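Local structure of regulator of Ty1 transposition protein 107 (Saccharomyces cerevisiae, 3T7J) at residues 139-144 with 197-202. The protein probably acts as a scaffold in the DNA-damage response, its tandem pair of BRCT domains probably binding phosphorylated partner proteins such as histone H2A. Residues are numbered along the deposited sequence; the frame is centred on the assembly and turned at random.
Sequences ANIRCI and KYVLIV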
loop_
_atom_site.group_PDB
_atom_site.type_symbol
_atom_site.label_atom_id
_atom_site.label_comp_id
_atom_site.label_asym_id
_atom_site.label_seq_id
_atom_site.Cartn_x
_atom_site.Cartn_y
_atom_site.Cartn_z
ATOM N N ALA A 139 -1.217 -26.182 -6.544
ATOM C CA ALA A 139 -1.081 -26.483 -5.117
ATOM C C ALA A 139 -2.397 -26.980 -4.513
ATOM O O ALA A 139 -2.477 -27.226 -3.310
ATOM C CB ALA A 139 -0.599 -25.265 -4.354
ATOM N N ASN A 140 -3.430 -27.080 -5.341
ATOM C CA ASN A 140 -4.762 -27.443 -4.877
ATOM C C ASN A 140 -5.296 -26.538 -3.783
ATOM O O ASN A 140 -5.938 -27.004 -2.848
ATOM C CB ASN A 140 -4.789 -28.889 -4.396
ATOM C CG ASN A 140 -4.742 -29.867 -5.534
ATOM O OD1 ASN A 140 -5.414 -29.682 -6.549
ATOM N ND2 ASN A 140 -3.926 -30.901 -5.392
ATOM N N ILE A 141 -4.992 -25.250 -3.881
ATOM C CA ILE A 141 -5.596 -24.253 -3.015
ATOM C C ILE A 141 -6.564 -23.495 -3.916
ATOM O O ILE A 141 -6.152 -22.603 -4.664
ATOM C CB ILE A 141 -4.550 -23.273 -2.465
ATOM C CG1 ILE A 141 -3.431 -24.023 -1.722
ATOM C CG2 ILE A 141 -5.212 -22.232 -1.527
ATOM C CD1 ILE A 141 -3.830 -24.565 -0.396
ATOM N N ARG A 142 -7.834 -23.891 -3.877
ATOM C CA ARG A 142 -8.851 -23.316 -4.742
ATOM C C ARG A 142 -9.744 -22.297 -4.048
ATOM O O ARG A 142 -10.093 -21.273 -4.633
ATOM C CB ARG A 142 -9.725 -24.421 -5.338
ATOM C CG ARG A 142 -8.967 -25.506 -6.080
ATOM C CD ARG A 142 -8.466 -25.034 -7.417
ATOM N NE ARG A 142 -7.927 -26.152 -8.180
ATOM C CZ ARG A 142 -7.612 -26.097 -9.466
ATOM N NH1 ARG A 142 -7.783 -24.973 -10.147
ATOM N N CYS A 143 -10.140 -22.574 -2.809
ATOM C CA CYS A 143 -11.083 -21.692 -2.134
ATOM C C CYS A 143 -10.554 -21.348 -0.752
ATOM O O CYS A 143 -10.357 -22.232 0.068
ATOM C CB CYS A 143 -12.464 -22.355 -2.032
ATOM S SG CYS A 143 -13.134 -23.028 -3.579
ATOM N N ILE A 144 -10.319 -20.067 -0.502
ATOM C CA ILE A 144 -9.662 -19.649 0.725
ATOM C C ILE A 144 -10.460 -18.608 1.494
ATOM O O ILE A 144 -11.341 -17.946 0.948
ATOM C CB ILE A 144 -8.235 -19.098 0.468
ATOM C CG1 ILE A 144 -8.266 -17.816 -0.364
ATOM C CG2 ILE A 144 -7.346 -20.149 -0.184
ATOM C CD1 ILE A 144 -8.382 -16.551 0.479
ATOM N N LYS A 197 -8.936 -29.027 3.931
ATOM C CA LYS A 197 -10.332 -28.702 3.769
ATOM C C LYS A 197 -10.560 -27.222 4.019
ATOM O O LYS A 197 -11.392 -26.601 3.373
ATOM C CB LYS A 197 -11.195 -29.549 4.712
ATOM C CG LYS A 197 -12.661 -29.169 4.693
ATOM C CD LYS A 197 -13.506 -30.373 4.356
ATOM C CE LYS A 197 -14.653 -30.529 5.330
ATOM N NZ LYS A 197 -15.609 -29.422 5.246
ATOM N N TYR A 198 -9.822 -26.655 4.962
ATOM C CA TYR A 198 -9.991 -25.249 5.286
ATOM C C TYR A 198 -8.679 -24.526 5.122
ATOM O O TYR A 198 -7.678 -24.905 5.729
ATOM C CB TYR A 198 -10.457 -25.057 6.731
ATOM C CG TYR A 198 -11.774 -25.718 7.043
ATOM C CD1 TYR A 198 -12.970 -25.071 6.775
ATOM C CD2 TYR A 198 -11.820 -26.993 7.582
ATOM C CE1 TYR A 198 -14.186 -25.673 7.043
ATOM C CE2 TYR A 198 -13.020 -27.609 7.846
ATOM C CZ TYR A 198 -14.203 -26.941 7.582
ATOM O OH TYR A 198 -15.400 -27.545 7.858
ATOM N N VAL A 199 -8.688 -23.462 4.330
ATOM C CA VAL A 199 -7.507 -22.641 4.219
ATOM C C VAL A 199 -7.826 -21.212 4.593
ATOM O O VAL A 199 -8.738 -20.596 4.032
ATOM C CB VAL A 199 -6.938 -22.703 2.788
ATOM C CG1 VAL A 199 -5.737 -21.796 2.668
ATOM C CG2 VAL A 199 -6.577 -24.154 2.458
ATOM N N LEU A 200 -7.064 -20.667 5.528
ATOM C CA LEU A 200 -7.316 -19.300 5.937
ATOM C C LEU A 200 -6.060 -18.448 5.846
ATOM O O LEU A 200 -4.952 -18.908 6.154
ATOM C CB LEU A 200 -7.816 -19.256 7.382
ATOM C CG LEU A 200 -8.936 -20.081 8.025
ATOM C CD1 LEU A 200 -10.319 -19.473 7.897
ATOM C CD2 LEU A 200 -8.924 -21.585 7.696
ATOM N N ILE A 201 -6.242 -17.193 5.458
ATOM C CA ILE A 201 -5.169 -16.211 5.468
ATOM C C ILE A 201 -5.504 -15.212 6.569
ATOM O O ILE A 201 -6.533 -14.533 6.507
ATOM C CB ILE A 201 -5.043 -15.459 4.113
ATOM C CG1 ILE A 201 -4.863 -16.442 2.948
ATOM C CG2 ILE A 201 -3.891 -14.463 4.156
ATOM C CD1 ILE A 201 -4.880 -15.768 1.557
ATOM N N VAL A 202 -4.641 -15.123 7.571
ATOM C CA VAL A 202 -4.927 -14.267 8.723
ATOM C C VAL A 202 -3.772 -13.324 9.017
ATOM O O VAL A 202 -2.646 -13.560 8.577
ATOM C CB VAL A 202 -5.271 -15.093 9.994
ATOM C CG1 VAL A 202 -6.402 -16.062 9.717
ATOM C CG2 VAL A 202 -4.053 -15.834 10.510
HETATM O O HOH W 1 -10.750 -22.888 2.566
#
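Val199 meets both isoleucines of 139-144, one with each methyl. Its CG1, held opposite the backbone N (chi1 178°), lies 3.7 Å from Ile144 CG2, while its CG2 lies 4.0 Å from Ile141 CD1; the Ile141 and Val199 side chains cross at about a right angle. In Ile144 the longer branch sits between the backbone N and the carbonyl carbon (chi1 65°), which carries CD1 off to a separate partner, Ile201 CD1, 3.7 Å away.

The backbones meet here through a water and a CA-H...O contact. Water 1 lies at hydrogen-bonding distance from Cys143 O, 2.6 Å, and accepts from Val199 N at 2.8 Å, bridging the two strands where a direct link is lacking. One residue on, Ile144 CA approaches Val199 O at 3.6 Å, a CA-H...O contact bent to 127° at the hydrogen, and that carbonyl also accepts a hydrogen bond from Asn145 ND2.

All the residues that touch are buried. The contact joins the start of strand 143-147 to its parallel neighbour 198-201 in the sheet of the second BRCT domain; strand 168-172 flanks the former on its other edge, and helix 207-218 packs against Tyr198 and Leu200.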